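Local coordinates for FAD dependent oxidoreductase domain-containing protein (Deinococcus radiodurans R1, PDB 3C4N), which probably acts as an FAD-dependent oxidoreductase of the ETF-QO/FixC family and binds ADP in a nucleotide pocket, at residues P137-L142 and L152-L157; L271-L276 and D326-L331; T87-P92 and R121-L126. All blocks are in the same frame, centred on the assembly; numbering follows the deposited sequence.

Interaction 1 (P137-L142 and L152-L157); sequences PTLDAL and LDPARL
The pyrrolidine ring of Pro-154 is met at its CB corner by the side chain of Leu-139, whose CD1 comes within 3.5 Å of that CB. The two groups cross at about a right angle, and CD1 is the atom of Leu-139 that makes the touch; Leu-149 of helix 146-149 also packs against the proline. A truly planar group, the carboxylate of Asp-153, serves its own segment: OD1 takes the backbone N-H of Arg-156 at 3.1 Å, on its anti side and 32° out of the carboxylate plane. This Asx motif ties up the turn that begins at Pro-154, where a proline fits because its fixed phi already suits helical angles.

Deeper in the contact, CD2 of Leu-142 and CD1 of Leu-152 lie 4.2 Å apart, an apolar pairing of two buried leucines. Thr-138 works on both counts. Its CG2, anti to the backbone N, lies 4.2 Å from the same CD1 of Leu-152, while OG1 (chi1 -42°) stays beside the backbone N and points to the chain near Leu-157. Which carbonyl it serves is doubtful, since the O atoms of Leu-157 and Pro-158 compete for one proton and the position of OG1 is itself less certain. A branched residue with one hydroxyl and one methyl suits this border between backbone and core.

The short helix 138-141 is started by Pro-137 at the N-cap position, whose O accepts from the N atoms of both Asp-140 and Ala-141. Together the segments form part of a compact helical connection between antiparallel strands 136-137 and 159-163 of the large mixed sheet, packed on its strand 118-127 with Leu-142 set on Leu-124 and Leu-152 on Leu-126.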
loop_
_atom_site.group_PDB
_atom_site.type_symbol
_atom_site.label_atom_id
_atom_site.label_comp_id
_atom_site.label_asym_id
_atom_site.label_seq_id
_atom_site.Cartn_x
_atom_site.Cartn_y
_atom_site.Cartn_z
ATOM N N PRO A 137 15.681 19.694 41.909
ATOM C CA PRO A 137 16.280 18.579 42.646
ATOM C C PRO A 137 15.613 17.269 42.257
ATOM O O PRO A 137 14.401 17.106 42.411
ATOM C CB PRO A 137 16.028 18.955 44.104
ATOM C CG PRO A 137 14.730 19.702 44.029
ATOM C CD PRO A 137 14.960 20.595 42.826
ATOM N N THR A 138 16.418 16.345 41.745
ATOM C CA THR A 138 15.947 15.034 41.315
ATOM C C THR A 138 15.024 14.406 42.350
ATOM O O THR A 138 14.048 13.743 42.003
ATOM C CB THR A 138 17.127 14.083 41.085
ATOM O OG1 THR A 138 18.182 14.786 40.416
ATOM C CG2 THR A 138 16.700 12.908 40.235
ATOM N N LEU A 139 15.342 14.617 43.622
ATOM C CA LEU A 139 14.544 14.068 44.711
ATOM C C LEU A 139 13.079 14.480 44.615
ATOM O O LEU A 139 12.176 13.682 44.877
ATOM C CB LEU A 139 15.126 14.510 46.059
ATOM C CG LEU A 139 16.128 13.576 46.740
ATOM C CD1 LEU A 139 17.166 13.082 45.744
ATOM C CD2 LEU A 139 16.788 14.316 47.889
ATOM N N ASP A 140 12.849 15.730 44.233
ATOM C CA ASP A 140 11.499 16.268 44.105
ATOM C C ASP A 140 10.890 15.935 42.751
ATOM O O ASP A 140 9.689 15.689 42.648
ATOM C CB ASP A 140 11.533 17.784 44.308
ATOM C CG ASP A 140 11.938 18.176 45.718
ATOM O OD1 ASP A 140 12.471 19.293 45.902
ATOM O OD2 ASP A 140 11.717 17.368 46.646
ATOM N N ALA A 141 11.729 15.932 41.717
ATOM C CA ALA A 141 11.299 15.627 40.349
ATOM C C ALA A 141 10.729 14.213 40.249
ATOM O O ALA A 141 9.731 13.977 39.568
ATOM C CB ALA A 141 12.475 15.785 39.392
ATOM N N LEU A 142 11.381 13.277 40.930
ATOM C CA LEU A 142 10.950 11.886 40.937
ATOM C C LEU A 142 10.080 11.596 42.160
ATOM O O LEU A 142 10.000 10.462 42.629
ATOM C CB LEU A 142 12.176 10.968 40.913
ATOM C CG LEU A 142 12.717 10.546 39.545
ATOM C CD1 LEU A 142 12.309 11.544 38.482
ATOM C CD2 LEU A 142 14.233 10.406 39.612
ATOM N N LEU A 152 18.818 5.289 39.306
ATOM C CA LEU A 152 19.985 6.126 39.522
ATOM C C LEU A 152 20.409 6.311 40.959
ATOM O O LEU A 152 19.821 5.758 41.887
ATOM C CB LEU A 152 19.754 7.513 38.909
ATOM C CG LEU A 152 18.349 7.849 38.413
ATOM C CD1 LEU A 152 18.097 9.346 38.459
ATOM C CD2 LEU A 152 18.199 7.325 37.005
ATOM N N ASP A 153 21.453 7.112 41.121
ATOM C CA ASP A 153 21.982 7.430 42.431
ATOM C C ASP A 153 21.764 8.933 42.631
ATOM O O ASP A 153 22.466 9.756 42.051
ATOM C CB ASP A 153 23.470 7.092 42.491
ATOM C CG ASP A 153 24.083 7.422 43.831
ATOM O OD1 ASP A 153 24.088 8.616 44.202
ATOM O OD2 ASP A 153 24.550 6.487 44.511
ATOM N N PRO A 154 20.770 9.302 43.447
ATOM C CA PRO A 154 20.427 10.696 43.747
ATOM C C PRO A 154 21.618 11.594 44.069
ATOM O O PRO A 154 21.600 12.783 43.752
ATOM C CB PRO A 154 19.478 10.566 44.931
ATOM C CG PRO A 154 18.762 9.275 44.629
ATOM C CD PRO A 154 19.884 8.372 44.172
ATOM N N ALA A 155 22.653 11.035 44.692
ATOM C CA ALA A 155 23.835 11.823 45.057
ATOM C C ALA A 155 24.696 12.235 43.861
ATOM O O ALA A 155 25.160 13.371 43.789
ATOM C CB ALA A 155 24.681 11.048 46.068
ATOM N N ARG A 156 24.909 11.312 42.928
ATOM C CA ARG A 156 25.720 11.599 41.745
ATOM C C ARG A 156 24.915 12.349 40.667
ATOM O O ARG A 156 25.479 12.848 39.695
ATOM C CB ARG A 156 26.290 10.295 41.178
ATOM C CG ARG A 156 26.836 9.345 42.250
ATOM C CD ARG A 156 27.382 8.063 41.640
ATOM N NE ARG A 156 28.803 8.166 41.330
ATOM C CZ ARG A 156 29.771 7.767 42.146
ATOM N NH1 ARG A 156 29.472 7.226 43.321
ATOM N NH2 ARG A 156 31.039 7.928 41.796
ATOM N N LEU A 157 23.598 12.422 40.851
ATOM C CA LEU A 157 22.706 13.117 39.924
ATOM C C LEU A 157 21.622 13.798 40.754
ATOM O O LEU A 157 20.436 13.492 40.621
ATOM C CB LEU A 157 22.054 12.129 38.948
ATOM C CG LEU A 157 22.917 11.493 37.852
ATOM C CD1 LEU A 157 22.125 10.406 37.136
ATOM C CD2 LEU A 157 23.372 12.564 36.867
#

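Interaction 2 (L271-L276 and D326-L331); sequences LRASGL and DAVPAL
Ala-273 and Leu-276, the two residues that carry this contact from the hairpin side, are joined to each other by a short backbone bond, Leu-276 N to Ala-273 O at 2.6 Å. The return bond, Ala-273 N to Leu-276 O, measures 2.8 Å, and the pair closes a type I' beta turn with Ser-274 and Gly-275 at its corners. Gly-275 suits its place because any beta carbon there would be jammed against the carbonyl O of Ser-274.

By fixing both ends of the turn, these bonds hold two apolar side chains toward the loop 326-331. Ala-273 offers its CB to CG2 of Val-328 at 4.5 Å, a light touch between methyls. Its small size fits a place where the same methyl also packs on Leu-324. Leu-276 reaches further: with CG anti to the backbone N (chi1 172°), CD1 arrives 4.3 Å from CD2 of Leu-331. No hydrogen bond crosses between the segments, so the contact is purely hydrophobic, made by four buried residues through modest surfaces.

The loop has its own brace. Leu-331 N bonds to Val-328 O at 2.8 Å, which bends the chain into the 3-10 segment starting at Pro-329 and brings Val-328 and Leu-331 to the same side, facing the hairpin. Proline suits the first position of such a turn, since its ring restrains phi.

The hairpin that links strand 270-273 to its antiparallel partner 276-281 thus packs against the loop that follows helix 315-324. That helix completes the hydrophobic cluster: its Leu-324 reaches both Ala-273 and Leu-331, and its Leu-321 lies against Leu-331 too.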
loop_
_atom_site.group_PDB
_atom_site.type_symbol
_atom_site.label_atom_id
_atom_site.label_comp_id
_atom_site.label_asym_id
_atom_site.label_seq_id
_atom_site.Cartn_x
_atom_site.Cartn_y
_atom_site.Cartn_z
ATOM N N LEU A 271 14.118 10.012 30.902
ATOM C CA LEU A 271 15.316 10.437 31.615
ATOM C C LEU A 271 16.497 10.469 30.670
ATOM O O LEU A 271 16.585 9.662 29.744
ATOM C CB LEU A 271 15.616 9.469 32.760
ATOM C CG LEU A 271 14.508 9.302 33.807
ATOM C CD1 LEU A 271 14.690 7.966 34.530
ATOM C CD2 LEU A 271 14.540 10.469 34.782
ATOM N N ARG A 272 17.408 11.406 30.921
ATOM C CA ARG A 272 18.613 11.590 30.119
ATOM C C ARG A 272 19.807 11.839 31.021
ATOM O O ARG A 272 19.683 12.481 32.059
ATOM C CB ARG A 272 18.439 12.786 29.195
ATOM C CG ARG A 272 17.469 12.548 28.071
ATOM C CD ARG A 272 17.525 13.661 27.035
ATOM N NE ARG A 272 16.855 13.248 25.806
ATOM C CZ ARG A 272 16.678 14.030 24.748
ATOM N NH1 ARG A 272 17.124 15.280 24.771
ATOM N NH2 ARG A 272 16.062 13.561 23.671
ATOM N N ALA A 273 20.970 11.338 30.624
ATOM C CA ALA A 273 22.194 11.533 31.407
ATOM C C ALA A 273 23.388 11.462 30.461
ATOM O O ALA A 273 23.441 10.590 29.601
ATOM C CB ALA A 273 22.310 10.445 32.498
ATOM N N SER A 274 24.342 12.373 30.617
ATOM C CA SER A 274 25.526 12.390 29.759
ATOM C C SER A 274 25.228 12.063 28.289
ATOM O O SER A 274 26.044 11.443 27.607
ATOM C CB SER A 274 26.577 11.405 30.281
ATOM O OG SER A 274 27.089 11.807 31.541
ATOM N N GLY A 275 24.060 12.478 27.806
ATOM C CA GLY A 275 23.705 12.232 26.420
ATOM C C GLY A 275 22.922 10.957 26.166
ATOM O O GLY A 275 22.440 10.742 25.058
ATOM N N LEU A 276 22.795 10.099 27.168
ATOM C CA LEU A 276 22.048 8.874 26.981
ATOM C C LEU A 276 20.590 9.087 27.397
ATOM O O LEU A 276 20.305 9.918 28.256
ATOM C CB LEU A 276 22.691 7.745 27.788
ATOM C CG LEU A 276 21.963 6.400 27.884
ATOM C CD1 LEU A 276 22.980 5.304 28.121
ATOM C CD2 LEU A 276 20.939 6.449 28.997
ATOM N N ASP A 326 27.871 4.250 37.651
ATOM C CA ASP A 326 27.827 4.726 39.017
ATOM C C ASP A 326 26.592 5.601 39.183
ATOM O O ASP A 326 25.742 5.337 40.038
ATOM C CB ASP A 326 29.108 5.488 39.361
ATOM C CG ASP A 326 30.341 4.595 39.325
ATOM O OD1 ASP A 326 30.295 3.492 39.897
ATOM O OD2 ASP A 326 31.358 4.985 38.725
ATOM N N ALA A 327 26.470 6.619 38.339
ATOM C CA ALA A 327 25.331 7.531 38.407
ATOM C C ALA A 327 23.992 6.839 38.178
ATOM O O ALA A 327 22.992 7.182 38.809
ATOM C CB ALA A 327 25.505 8.657 37.388
ATOM N N VAL A 328 23.980 5.866 37.273
ATOM C CA VAL A 328 22.764 5.137 36.930
ATOM C C VAL A 328 22.988 3.637 37.142
ATOM O O VAL A 328 23.175 2.875 36.197
ATOM C CB VAL A 328 22.389 5.453 35.470
ATOM C CG1 VAL A 328 21.050 4.839 35.103
ATOM C CG2 VAL A 328 22.362 6.960 35.289
ATOM N N PRO A 329 22.953 3.196 38.408
ATOM C CA PRO A 329 23.159 1.795 38.791
ATOM C C PRO A 329 22.414 0.788 37.930
ATOM O O PRO A 329 22.900 -0.321 37.703
ATOM C CB PRO A 329 22.694 1.762 40.245
ATOM C CG PRO A 329 23.015 3.144 40.728
ATOM C CD PRO A 329 22.532 3.995 39.573
ATOM N N ALA A 330 21.235 1.177 37.457
ATOM C CA ALA A 330 20.419 0.304 36.630
ATOM C C ALA A 330 21.188 -0.196 35.408
ATOM O O ALA A 330 20.858 -1.233 34.844
ATOM C CB ALA A 330 19.148 1.037 36.191
ATOM N N LEU A 331 22.212 0.539 34.999
ATOM C CA LEU A 331 22.993 0.128 33.849
ATOM C C LEU A 331 23.993 -0.965 34.212
ATOM O O LEU A 331 24.634 -1.536 33.335
ATOM C CB LEU A 331 23.731 1.331 33.255
ATOM C CG LEU A 331 23.004 2.121 32.168
ATOM C CD1 LEU A 331 21.538 2.336 32.529
ATOM C CD2 LEU A 331 23.728 3.426 31.971
#

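Interaction 3 (T87-P92 and R121-L126); sequences TAQDIP and RPLLHL
Apolar packing centres on Leu-123, which points its two methyls at different residues of the loop 87-92. Its CD1 sits 3.6 Å from CB of Thr-87, the two side chains crossing at about a right angle; its CD2 lies 3.9 Å from CD of Gln-89. Leucine suits this spot because its forked end serves both neighbours at once, and holding CG anti to the backbone N (chi1 -176°) carries that fork toward the loop.

A polar group resting on apolar surface makes the second kind of contact. The extended Gln-89 brings its amide obliquely up to CD2 of Leu-123 and alongside CB of His-125, its plane turned 50° from the imidazole. With an alanine here, Leu-123 and CB of His-125 would probably lose the cover of the long side chain, and a gap would open beside the strand.

The polar bonds lie within the loop or lead out of it. Asp-90 N reaches Thr-87 O at 2.9 Å, tightening the bend. OG1 of Thr-87 is bonded to OD2 of Asp-163, which also takes the N-H of Ala-88.

Since no hydrogen bond joins the two segments directly, their mutual fit depends on shape, while polar links to strand 159-163 help anchor the loop.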
loop_
_atom_site.group_PDB
_atom_site.type_symbol
_atom_site.label_atom_id
_atom_site.label_comp_id
_atom_site.label_asym_id
_atom_site.label_seq_id
_atom_site.Cartn_x
_atom_site.Cartn_y
_atom_site.Cartn_z
ATOM N N THR A 87 10.713 16.935 22.808
ATOM C CA THR A 87 11.140 17.698 23.976
ATOM C C THR A 87 11.705 19.052 23.607
ATOM O O THR A 87 12.480 19.165 22.661
ATOM C CB THR A 87 12.208 16.943 24.787
ATOM O OG1 THR A 87 12.625 17.766 25.876
ATOM C CG2 THR A 87 13.415 16.605 23.921
ATOM N N ALA A 88 11.334 20.070 24.372
ATOM C CA ALA A 88 11.816 21.425 24.128
ATOM C C ALA A 88 13.333 21.493 24.255
ATOM O O ALA A 88 13.943 22.499 23.895
ATOM C CB ALA A 88 11.163 22.400 25.108
ATOM N N GLN A 89 13.948 20.426 24.754
ATOM C CA GLN A 89 15.406 20.422 24.909
ATOM C C GLN A 89 16.098 19.977 23.631
ATOM O O GLN A 89 17.323 20.007 23.533
ATOM C CB GLN A 89 15.823 19.523 26.083
ATOM C CG GLN A 89 15.366 20.054 27.440
ATOM C CD GLN A 89 15.668 19.112 28.587
ATOM O OE1 GLN A 89 15.275 19.363 29.731
ATOM N NE2 GLN A 89 16.370 18.021 28.291
ATOM N N ASP A 90 15.314 19.558 22.647
ATOM C CA ASP A 90 15.901 19.139 21.393
ATOM C C ASP A 90 15.662 20.181 20.319
ATOM O O ASP A 90 15.765 19.890 19.130
ATOM C CB ASP A 90 15.329 17.798 20.946
ATOM C CG ASP A 90 15.922 16.631 21.705
ATOM O OD1 ASP A 90 16.858 16.846 22.516
ATOM O OD2 ASP A 90 15.457 15.490 21.474
ATOM N N ILE A 91 15.350 21.400 20.744
ATOM C CA ILE A 91 15.109 22.489 19.813
ATOM C C ILE A 91 16.352 23.368 19.697
ATOM O O ILE A 91 16.732 24.042 20.650
ATOM C CB ILE A 91 13.950 23.391 20.282
ATOM C CG1 ILE A 91 12.678 22.563 20.500
ATOM C CG2 ILE A 91 13.711 24.499 19.247
ATOM C CD1 ILE A 91 11.535 23.341 21.146
ATOM N N PRO A 92 17.017 23.351 18.535
ATOM C CA PRO A 92 18.207 24.189 18.372
ATOM C C PRO A 92 17.695 25.628 18.342
ATOM O O PRO A 92 16.496 25.846 18.158
ATOM C CB PRO A 92 18.756 23.760 17.011
ATOM C CG PRO A 92 18.345 22.328 16.913
ATOM C CD PRO A 92 16.919 22.368 17.444
ATOM N N ARG A 121 4.542 13.250 28.890
ATOM C CA ARG A 121 5.532 12.618 29.729
ATOM C C ARG A 121 6.695 13.572 29.917
ATOM O O ARG A 121 7.430 13.849 28.979
ATOM C CB ARG A 121 5.993 11.328 29.043
ATOM C CG ARG A 121 6.657 10.312 29.929
ATOM C CD ARG A 121 7.316 9.245 29.076
ATOM N NE ARG A 121 6.373 8.374 28.384
ATOM C CZ ARG A 121 5.611 7.468 28.986
ATOM N NH1 ARG A 121 4.788 6.706 28.271
ATOM N NH2 ARG A 121 5.666 7.326 30.302
ATOM N N PRO A 122 6.870 14.102 31.131
ATOM C CA PRO A 122 7.972 15.030 31.393
ATOM C C PRO A 122 9.323 14.363 31.152
ATOM O O PRO A 122 9.464 13.145 31.319
ATOM C CB PRO A 122 7.765 15.403 32.857
ATOM C CG PRO A 122 7.176 14.158 33.427
ATOM C CD PRO A 122 6.147 13.799 32.372
ATOM N N LEU A 123 10.308 15.172 30.763
ATOM C CA LEU A 123 11.657 14.686 30.484
ATOM C C LEU A 123 12.654 15.351 31.423
ATOM O O LEU A 123 12.641 16.567 31.576
ATOM C CB LEU A 123 12.018 14.976 29.024
ATOM C CG LEU A 123 13.352 14.463 28.491
ATOM C CD1 LEU A 123 13.298 14.334 26.980
ATOM C CD2 LEU A 123 14.460 15.413 28.906
ATOM N N LEU A 124 13.509 14.554 32.062
ATOM C CA LEU A 124 14.497 15.108 32.987
ATOM C C LEU A 124 15.920 14.913 32.488
ATOM O O LEU A 124 16.304 13.798 32.156
ATOM C CB LEU A 124 14.380 14.460 34.371
ATOM C CG LEU A 124 13.021 14.373 35.066
ATOM C CD1 LEU A 124 13.241 13.862 36.477
ATOM C CD2 LEU A 124 12.349 15.712 35.113
ATOM N N HIS A 125 16.693 15.997 32.432
ATOM C CA HIS A 125 18.101 15.952 32.009
ATOM C C HIS A 125 18.968 15.985 33.280
ATOM O O HIS A 125 19.464 17.042 33.680
ATOM C CB HIS A 125 18.433 17.164 31.127
ATOM C CG HIS A 125 19.849 17.192 30.628
ATOM N ND1 HIS A 125 20.855 16.431 31.186
ATOM C CD2 HIS A 125 20.430 17.916 29.641
ATOM C CE1 HIS A 125 21.994 16.685 30.563
ATOM N NE2 HIS A 125 21.763 17.584 29.623
ATOM N N LEU A 126 19.134 14.823 33.910
ATOM C CA LEU A 126 19.924 14.686 35.137
ATOM C C LEU A 126 21.322 15.295 35.027
ATOM O O LEU A 126 22.031 15.088 34.040
ATOM C CB LEU A 126 20.042 13.208 35.520
ATOM C CG LEU A 126 18.704 12.474 35.635
ATOM C CD1 LEU A 126 18.945 10.967 35.604
ATOM C CD2 LEU A 126 17.994 12.900 36.915
#

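In the fold
The three contacts adjoin one another on one side of the chain's centre. Interactions 1 and 2 have centres about 11 Å apart and are probably joined by a backbone bond, Asp-153 N to Ala-327 O at 2.8 Å. Interaction 3, about 17 Å from interaction 1 centre to centre, meets it through leucines, CD1 of Leu-142 lying 3.2 Å from CD1 of Leu-124. Interactions 2 and 3, about 15 Å apart between centres, share one sheet, where strands 118-127 and 270-273 run parallel; a salt bridge from Arg-272 NH1 to Asp-90 OD1 (2.8 Å) adds a charged tie. All three lie away from the ADP site and are structural packing.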